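Local coordinates for sulfite dehydrogenase (Paracoccus pantotrophus, PDB 2XTS), which probably catalyses oxidation of protein-bound sulfane sulfur in the bacterial Sox system, using a molybdenum-molybdopterin centre and passing electrons on to heme c, at residues Gly217-Met222 against Lys257-Met262; Tyr246-Pro251 against Arg364-His369. All coordinates share one frame; numbering follows the deposited sequence.

Contact 1: residues Gly217-Met222 against Lys257-Met262; sequences GWEGNM and KWTWVM. With CO (cobalt (II) ion), chain G; MTE (phosphonic acidmono-(2-amino-5,6-dimercapto-4-oxo-3,7,8a,9,10,10a-hexahydro-4H-8-oxa-1,3,9,10-tetraaza-anthracen-7-ylmethyl)ester), chain E; 2MO (molybdenum (IV)oxide), chain F.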
loop_
_atom_site.group_PDB
_atom_site.type_symbol
_atom_site.label_atom_id
_atom_site.label_comp_id
_atom_site.label_asym_id
_atom_site.label_seq_id
_atom_site.Cartn_x
_atom_site.Cartn_y
_atom_site.Cartn_z
ATOM N N GLY A 217 -17.438 6.578 3.055
ATOM C CA GLY A 217 -17.862 7.829 3.638
ATOM C C GLY A 217 -18.524 7.733 4.998
ATOM O O GLY A 217 -18.814 8.765 5.600
ATOM N N TRP A 218 -18.804 6.520 5.462
ATOM C CA TRP A 218 -19.563 6.300 6.688
ATOM C C TRP A 218 -18.633 5.885 7.835
ATOM O O TRP A 218 -17.527 5.358 7.619
ATOM C CB TRP A 218 -20.663 5.266 6.455
ATOM C CG TRP A 218 -21.848 5.784 5.698
ATOM C CD1 TRP A 218 -21.877 6.887 4.897
ATOM C CD2 TRP A 218 -23.186 5.264 5.714
ATOM N NE1 TRP A 218 -23.148 7.077 4.413
ATOM C CE2 TRP A 218 -23.965 6.094 4.896
ATOM C CE3 TRP A 218 -23.800 4.190 6.356
ATOM C CZ2 TRP A 218 -25.331 5.890 4.728
ATOM C CZ3 TRP A 218 -25.147 3.993 6.198
ATOM C CH2 TRP A 218 -25.900 4.826 5.384
ATOM N N GLU A 219 -19.060 6.184 9.057
ATOM C CA GLU A 219 -18.265 6.001 10.244
ATOM C C GLU A 219 -17.714 4.602 10.344
ATOM O O GLU A 219 -18.373 3.613 10.025
ATOM C CB GLU A 219 -19.094 6.402 11.485
ATOM C CG GLU A 219 -20.238 5.451 11.829
ATOM C CD GLU A 219 -21.225 5.992 12.862
ATOM O OE1 GLU A 219 -21.033 7.131 13.344
ATOM O OE2 GLU A 219 -22.210 5.270 13.168
ATOM N N GLY A 220 -16.482 4.529 10.839
ATOM C CA GLY A 220 -15.739 3.270 10.833
ATOM C C GLY A 220 -16.455 2.127 11.524
ATOM O O GLY A 220 -16.271 0.970 11.167
ATOM N N ASN A 221 -17.227 2.413 12.572
ATOM C CA ASN A 221 -17.929 1.332 13.248
ATOM C C ASN A 221 -18.772 0.481 12.307
ATOM O O ASN A 221 -18.977 -0.709 12.569
ATOM C CB ASN A 221 -18.778 1.865 14.409
ATOM C CG ASN A 221 -19.416 0.747 15.209
ATOM O OD1 ASN A 221 -20.625 0.500 15.086
ATOM N ND2 ASN A 221 -18.607 -0.011 15.940
ATOM N N MET A 222 -19.253 1.059 11.222
ATOM C CA MET A 222 -20.119 0.321 10.337
ATOM C C MET A 222 -19.337 -0.601 9.403
ATOM O O MET A 222 -19.936 -1.423 8.723
ATOM C CB MET A 222 -21.005 1.290 9.599
ATOM C CG MET A 222 -21.847 2.119 10.551
ATOM S SD MET A 222 -22.915 3.278 9.662
ATOM C CE MET A 222 -24.327 2.251 9.298
ATOM N N LYS A 257 -29.151 9.890 16.536
ATOM C CA LYS A 257 -28.796 8.534 16.168
ATOM C C LYS A 257 -28.567 8.487 14.665
ATOM O O LYS A 257 -28.964 9.387 13.940
ATOM C CB LYS A 257 -29.866 7.515 16.596
ATOM C CG LYS A 257 -31.210 7.669 15.862
ATOM C CD LYS A 257 -32.202 6.593 16.270
ATOM C CE LYS A 257 -33.521 6.688 15.532
ATOM N NZ LYS A 257 -34.423 5.620 16.037
ATOM N N TRP A 258 -27.932 7.414 14.212
ATOM C CA TRP A 258 -27.787 7.124 12.799
ATOM C C TRP A 258 -27.029 8.282 12.152
ATOM O O TRP A 258 -27.349 8.696 11.051
ATOM C CB TRP A 258 -29.141 6.904 12.131
ATOM C CG TRP A 258 -29.983 5.804 12.683
ATOM C CD1 TRP A 258 -29.643 4.834 13.597
ATOM C CD2 TRP A 258 -31.352 5.609 12.380
ATOM N NE1 TRP A 258 -30.743 4.032 13.848
ATOM C CE2 TRP A 258 -31.801 4.492 13.110
ATOM C CE3 TRP A 258 -32.251 6.269 11.531
ATOM C CZ2 TRP A 258 -33.129 4.038 13.029
ATOM C CZ3 TRP A 258 -33.559 5.809 11.445
ATOM C CH2 TRP A 258 -33.979 4.710 12.188
ATOM N N THR A 259 -25.974 8.797 12.821
ATOM C CA THR A 259 -25.089 9.785 12.216
ATOM C C THR A 259 -24.058 8.971 11.472
ATOM O O THR A 259 -22.976 8.659 11.962
ATOM C CB THR A 259 -24.490 10.743 13.263
ATOM O OG1 THR A 259 -23.948 9.977 14.365
ATOM C CG2 THR A 259 -25.594 11.650 13.785
ATOM N N TRP A 260 -24.428 8.583 10.269
ATOM C CA TRP A 260 -23.623 7.659 9.504
ATOM C C TRP A 260 -22.457 8.344 8.801
ATOM O O TRP A 260 -21.330 7.846 8.824
ATOM C CB TRP A 260 -24.499 6.928 8.487
ATOM C CG TRP A 260 -25.591 6.118 9.113
ATOM C CD1 TRP A 260 -25.490 5.301 10.186
ATOM C CD2 TRP A 260 -26.950 6.019 8.661
ATOM N NE1 TRP A 260 -26.708 4.716 10.460
ATOM C CE2 TRP A 260 -27.620 5.134 9.530
ATOM C CE3 TRP A 260 -27.672 6.627 7.635
ATOM C CZ2 TRP A 260 -28.977 4.823 9.380
ATOM C CZ3 TRP A 260 -29.026 6.319 7.500
ATOM C CH2 TRP A 260 -29.656 5.427 8.361
ATOM N N VAL A 261 -22.701 9.462 8.130
ATOM C CA VAL A 261 -21.658 10.061 7.296
ATOM C C VAL A 261 -20.630 10.826 8.121
ATOM O O VAL A 261 -20.936 11.437 9.154
ATOM C CB VAL A 261 -22.180 10.942 6.111
ATOM C CG1 VAL A 261 -21.142 11.008 4.982
ATOM C CG2 VAL A 261 -23.435 10.410 5.515
ATOM N N MET A 262 -19.388 10.741 7.656
ATOM C CA MET A 262 -18.275 11.498 8.200
ATOM C C MET A 262 -18.119 12.781 7.368
ATOM O O MET A 262 -17.950 12.734 6.154
ATOM C CB MET A 262 -17.001 10.651 8.176
ATOM C CG MET A 262 -17.097 9.346 8.939
ATOM S SD MET A 262 -17.490 9.578 10.694
ATOM C CE MET A 262 -15.914 10.141 11.334
HETATM CO CO CO G . -22.343 8.614 13.968
HETATM N N1 MTE E . -16.075 -5.175 13.286
HETATM C C2 MTE E . -16.168 -6.109 14.226
HETATM N N2 MTE E . -16.624 -7.332 13.882
HETATM N N3 MTE E . -15.800 -5.881 15.502
HETATM C C4 MTE E . -15.323 -4.674 15.923
HETATM O O4 MTE E . -14.992 -4.548 17.120
HETATM N N5 MTE E . -14.838 -2.303 15.259
HETATM C C6 MTE E . -15.367 -1.323 14.340
HETATM C C7 MTE E . -15.172 -1.657 12.869
HETATM N N8 MTE E . -15.611 -3.002 12.603
HETATM C C9 MTE E . -15.223 -3.597 14.959
HETATM C C10 MTE E . -15.644 -3.913 13.589
HETATM C "C1'" MTE E . -14.843 0.078 14.596
HETATM S "S1'" MTE E . -15.458 0.970 15.970
HETATM C "C2'" MTE E . -13.978 0.683 13.748
HETATM S "S2'" MTE E . -13.520 2.331 13.927
HETATM C "C3'" MTE E . -13.423 -0.100 12.577
HETATM O "O3'" MTE E . -13.800 -1.487 12.556
HETATM C "C4'" MTE E . -11.907 -0.081 12.612
HETATM O "O4'" MTE E . -11.390 -0.752 11.454
HETATM P P MTE E . -9.852 -1.200 11.534
HETATM O O1P MTE E . -9.155 0.182 11.712
HETATM O O2P MTE E . -9.615 -2.050 12.739
HETATM O O3P MTE E . -9.555 -1.805 10.205
HETATM MO MO 2MO F . -14.909 3.249 15.624
HETATM O OT1 2MO F . -16.281 4.063 14.804
HETATM O OT2 2MO F . -15.069 3.262 17.577
HETATM O O HOH W 1 -23.809 7.072 14.304
HETATM O O HOH W 2 -21.889 8.681 16.040
#

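Contact 2: residues Tyr246-Pro251 against Arg364-His369; sequences YTDLMP and RNNVYH. With CO (cobalt (II) ion), chain G; 2MO (molybdenum (IV)oxide), chain F.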
loop_
_atom_site.group_PDB
_atom_site.type_symbol
_atom_site.label_atom_id
_atom_site.label_comp_id
_atom_site.label_asym_id
_atom_site.label_seq_id
_atom_site.Cartn_x
_atom_site.Cartn_y
_atom_site.Cartn_z
ATOM N N TYR A 246 -22.251 5.231 19.406
ATOM C CA TYR A 246 -22.426 5.850 18.081
ATOM C C TYR A 246 -23.777 6.560 17.993
ATOM O O TYR A 246 -24.424 6.626 16.952
ATOM C CB TYR A 246 -22.107 4.883 16.921
ATOM C CG TYR A 246 -20.800 4.200 17.206
ATOM C CD1 TYR A 246 -19.600 4.870 17.063
ATOM C CD2 TYR A 246 -20.774 2.924 17.739
ATOM C CE1 TYR A 246 -18.380 4.243 17.405
ATOM C CE2 TYR A 246 -19.588 2.309 18.091
ATOM C CZ TYR A 246 -18.412 2.956 17.946
ATOM O OH TYR A 246 -17.275 2.306 18.374
ATOM N N THR A 247 -24.138 7.174 19.119
ATOM C CA THR A 247 -25.201 8.158 19.229
ATOM C C THR A 247 -24.586 9.361 19.900
ATOM O O THR A 247 -23.670 9.219 20.712
ATOM C CB THR A 247 -26.392 7.642 20.044
ATOM O OG1 THR A 247 -25.920 7.183 21.321
ATOM C CG2 THR A 247 -27.092 6.500 19.329
ATOM N N ASP A 248 -25.066 10.552 19.567
ATOM C CA ASP A 248 -24.291 11.786 19.774
ATOM C C ASP A 248 -25.136 12.744 20.636
ATOM O O ASP A 248 -26.102 13.366 20.156
ATOM C CB ASP A 248 -23.975 12.446 18.426
ATOM C CG ASP A 248 -23.447 11.480 17.381
ATOM O OD1 ASP A 248 -22.944 10.406 17.752
ATOM O OD2 ASP A 248 -23.577 11.830 16.175
ATOM N N LEU A 249 -24.793 12.852 21.916
ATOM C CA LEU A 249 -25.597 13.582 22.877
ATOM C C LEU A 249 -25.509 15.075 22.599
ATOM O O LEU A 249 -24.411 15.615 22.394
ATOM C CB LEU A 249 -25.147 13.256 24.304
ATOM C CG LEU A 249 -25.955 13.810 25.473
ATOM C CD1 LEU A 249 -27.340 13.192 25.502
ATOM C CD2 LEU A 249 -25.235 13.560 26.763
ATOM N N MET A 250 -26.677 15.735 22.603
ATOM C CA MET A 250 -26.840 17.152 22.251
ATOM C C MET A 250 -27.166 17.977 23.495
ATOM O O MET A 250 -27.456 17.425 24.546
ATOM C CB MET A 250 -27.910 17.280 21.186
ATOM C CG MET A 250 -27.558 16.526 19.922
ATOM S SD MET A 250 -26.256 17.311 18.957
ATOM C CE MET A 250 -27.131 18.704 18.217
ATOM N N PRO A 251 -27.150 19.325 23.389
ATOM C CA PRO A 251 -27.302 20.176 24.575
ATOM C C PRO A 251 -28.589 19.980 25.357
ATOM O O PRO A 251 -28.574 20.205 26.573
ATOM C CB PRO A 251 -27.191 21.598 24.009
ATOM C CG PRO A 251 -26.253 21.419 22.834
ATOM C CD PRO A 251 -26.692 20.113 22.227
ATOM N N ARG A 364 -20.687 19.998 24.189
ATOM C CA ARG A 364 -19.385 19.432 24.477
ATOM C C ARG A 364 -19.389 17.911 24.601
ATOM O O ARG A 364 -18.320 17.316 24.702
ATOM C CB ARG A 364 -18.835 20.060 25.761
ATOM C CG ARG A 364 -18.817 21.580 25.664
ATOM C CD ARG A 364 -18.200 22.270 26.854
ATOM N NE ARG A 364 -16.748 22.151 26.895
ATOM C CZ ARG A 364 -15.898 22.930 26.224
ATOM N NH1 ARG A 364 -16.340 23.889 25.414
ATOM N NH2 ARG A 364 -14.590 22.757 26.359
ATOM N N ASN A 365 -20.569 17.288 24.614
ATOM C CA ASN A 365 -20.695 15.868 24.951
ATOM C C ASN A 365 -21.116 14.969 23.769
ATOM O O ASN A 365 -21.621 13.869 23.971
ATOM C CB ASN A 365 -21.627 15.697 26.154
ATOM C CG ASN A 365 -21.026 16.255 27.445
ATOM O OD1 ASN A 365 -21.618 17.102 28.119
ATOM N ND2 ASN A 365 -19.870 15.757 27.795
ATOM N N ASN A 366 -20.817 15.404 22.555
ATOM C CA ASN A 366 -21.149 14.623 21.371
ATOM C C ASN A 366 -20.392 13.314 21.259
ATOM O O ASN A 366 -20.902 12.380 20.640
ATOM C CB ASN A 366 -20.891 15.458 20.110
ATOM C CG ASN A 366 -22.096 15.572 19.206
ATOM O OD1 ASN A 366 -23.254 15.729 19.642
ATOM N ND2 ASN A 366 -21.832 15.528 17.934
ATOM N N VAL A 367 -19.160 13.291 21.775
ATOM C CA VAL A 367 -18.247 12.129 21.753
ATOM C C VAL A 367 -17.654 11.844 20.360
ATOM O O VAL A 367 -16.455 11.676 20.223
ATOM C CB VAL A 367 -18.853 10.832 22.390
ATOM C CG1 VAL A 367 -17.881 9.682 22.313
ATOM C CG2 VAL A 367 -19.272 11.060 23.857
ATOM N N TYR A 368 -18.510 11.862 19.345
ATOM C CA TYR A 368 -18.186 11.419 18.004
ATOM C C TYR A 368 -18.218 12.631 17.046
ATOM O O TYR A 368 -18.662 13.734 17.409
ATOM C CB TYR A 368 -19.226 10.379 17.564
ATOM C CG TYR A 368 -19.337 9.201 18.507
ATOM C CD1 TYR A 368 -18.335 8.229 18.563
ATOM C CD2 TYR A 368 -20.419 9.058 19.352
ATOM C CE1 TYR A 368 -18.430 7.142 19.414
ATOM C CE2 TYR A 368 -20.493 7.986 20.227
ATOM C CZ TYR A 368 -19.505 7.032 20.254
ATOM O OH TYR A 368 -19.655 5.937 21.074
ATOM N N HIS A 369 -17.780 12.404 15.809
ATOM C CA HIS A 369 -17.947 13.359 14.722
ATOM C C HIS A 369 -17.309 14.730 14.964
ATOM O O HIS A 369 -17.838 15.752 14.552
ATOM C CB HIS A 369 -19.417 13.486 14.321
ATOM C CG HIS A 369 -20.000 12.195 13.831
ATOM N ND1 HIS A 369 -19.767 11.704 12.561
ATOM C CD2 HIS A 369 -20.809 11.292 14.437
ATOM C CE1 HIS A 369 -20.373 10.532 12.426
ATOM N NE2 HIS A 369 -21.026 10.264 13.544
HETATM CO CO CO G . -22.343 8.614 13.968
HETATM MO MO 2MO F . -14.909 3.249 15.624
HETATM O OT1 2MO F . -16.281 4.063 14.804
HETATM O OT2 2MO F . -15.069 3.262 17.577
HETATM O O HOH W 1 -23.809 7.072 14.304
HETATM O O HOH W 3 -22.698 10.918 22.718
HETATM O O HOH W 2 -21.889 8.681 16.040
HETATM O O HOH W 4 -23.395 17.722 23.818
#

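Contact 1: residues Gly217-Met222 against Lys257-Met262
Trp218 and Trp260 lie side by side in an offset stack, the six-membered ring of Trp218 against the five-membered ring of Trp260, with planes 15° apart. The closest pair is Trp218 CH2 and Trp260 CE3 at 3.4 Å. Trp260 CB sits over the centre of the Trp218 six-membered ring, 3.5 Å from its centroid, a CH-pi contact. Trp218 swings its CG beside its own backbone N (chi1 -76°), which lays the indole alongside Trp260, while Trp258 O lies over the rim of the opposite face of the Trp260 ring. With an alanine here in place of Trp218, the face of Trp260 that meets the indole would probably lose its cover, and Lys187 its cation-pi partner.

Two backbone hydrogen bonds flank a single beta bridge between Trp218 and Val261. Met262 N gives to Gly217 O at 2.9 Å, almost straight at 172°, and Glu219 N gives to Trp260 O at 2.8 Å.

Metal bonds make the third group. Glu219 OE1 binds cobalt at 2.1 Å, and Thr259 holds it with both its carbonyl O and OG1; His369 and two waters complete the six ligands. One of these waters donates to Glu219 OE2 at 2.7 Å, and Arg181 forms a salt bridge with the same oxygen, so both carboxylate oxygens are held.

Beyond Glu219, the Asn221 backbone N makes a weak hydrogen bond to an oxygen of the molybdenum group. The loop 217-222 thus touches both metal centres, cobalt directly and molybdenum through its oxygen, and cobalt clasps it to 257-262; the charge of the Glu219 carboxylate is likely to be shared between cobalt and Arg181.

Contact 2: residues Tyr246-Pro251 against Arg364-His369
Tyr246 N points straight at Tyr368 OH, a hydrogen bond of 3.2 Å with an angle of 177° at the hydrogen. The two rings meet obliquely, planes 37° apart, with Tyr246 CD1 3.5 Å from Tyr368 CE1. Tyr246 OH donates to oxygen OT2 of the molybdenum group at 2.5 Å, which puts its ring in the active-site pocket. Tyr246 CA lies over one face of the Tyr368 ring and Val367 CG1 over the other, while Thr247 O comes up in plane at the ring edge. Tyr368 CG stands beside its own backbone N (chi1 -56°), which brings the ring against Tyr246 and Thr247.

Asp248 meets two rings with its two oxygens: OD1 reaches Tyr368 CD2 and OD2 comes within 3.3 Å of His369 CD2. His369 NE2 binds cobalt at 2.1 Å, in the site that Glu219 and Thr259 also furnish. Of the two waters on the metal, one donates to Asp248 OD1 at 2.6 Å and the other to Tyr246 O, so 246-251 supplies a second shell around the ion. Asp248 OD2 is itself tied to Thr259 OG1, a cobalt ligand.

The strand holding Asp248 and Leu249 pairs with 255-257 in a short antiparallel hairpin, and the loop 364-369, between helix 355-362 and strand 375-378, lies against it. Water fills in where the backbones do not bond directly: one water donates to Leu249 O at 2.7 Å and accepts from Asn365 N, and another accepts from Leu249 N and lies close to Thr247 O and Asn366 O.

On the outer side the cytochrome subunit packs on Leu249, and Tyr82 of that subunit is hydrogen-bonded to Thr247 OG1.

The centres of contacts 1 and 2 are 13 Å apart, and their segments alternate along the chain: 217-222, 246-251, 257-262, then 364-369. Contact 1 joins a loop of the molybdopterin-binding domain to a loop within the dimerisation-domain family region, and contact 2 brings in a later loop of that second region. The short hairpin of strands 248-249 and 255-257 links the two, since 257-262 leaves its second strand and heads for strand 265-270. One cobalt ion draws ligands from both contacts, while Asn221 and Tyr246 meet beside the molybdenum group. This junction thus joins the two regions next to the molybdenum group, facing the cytochrome subunit.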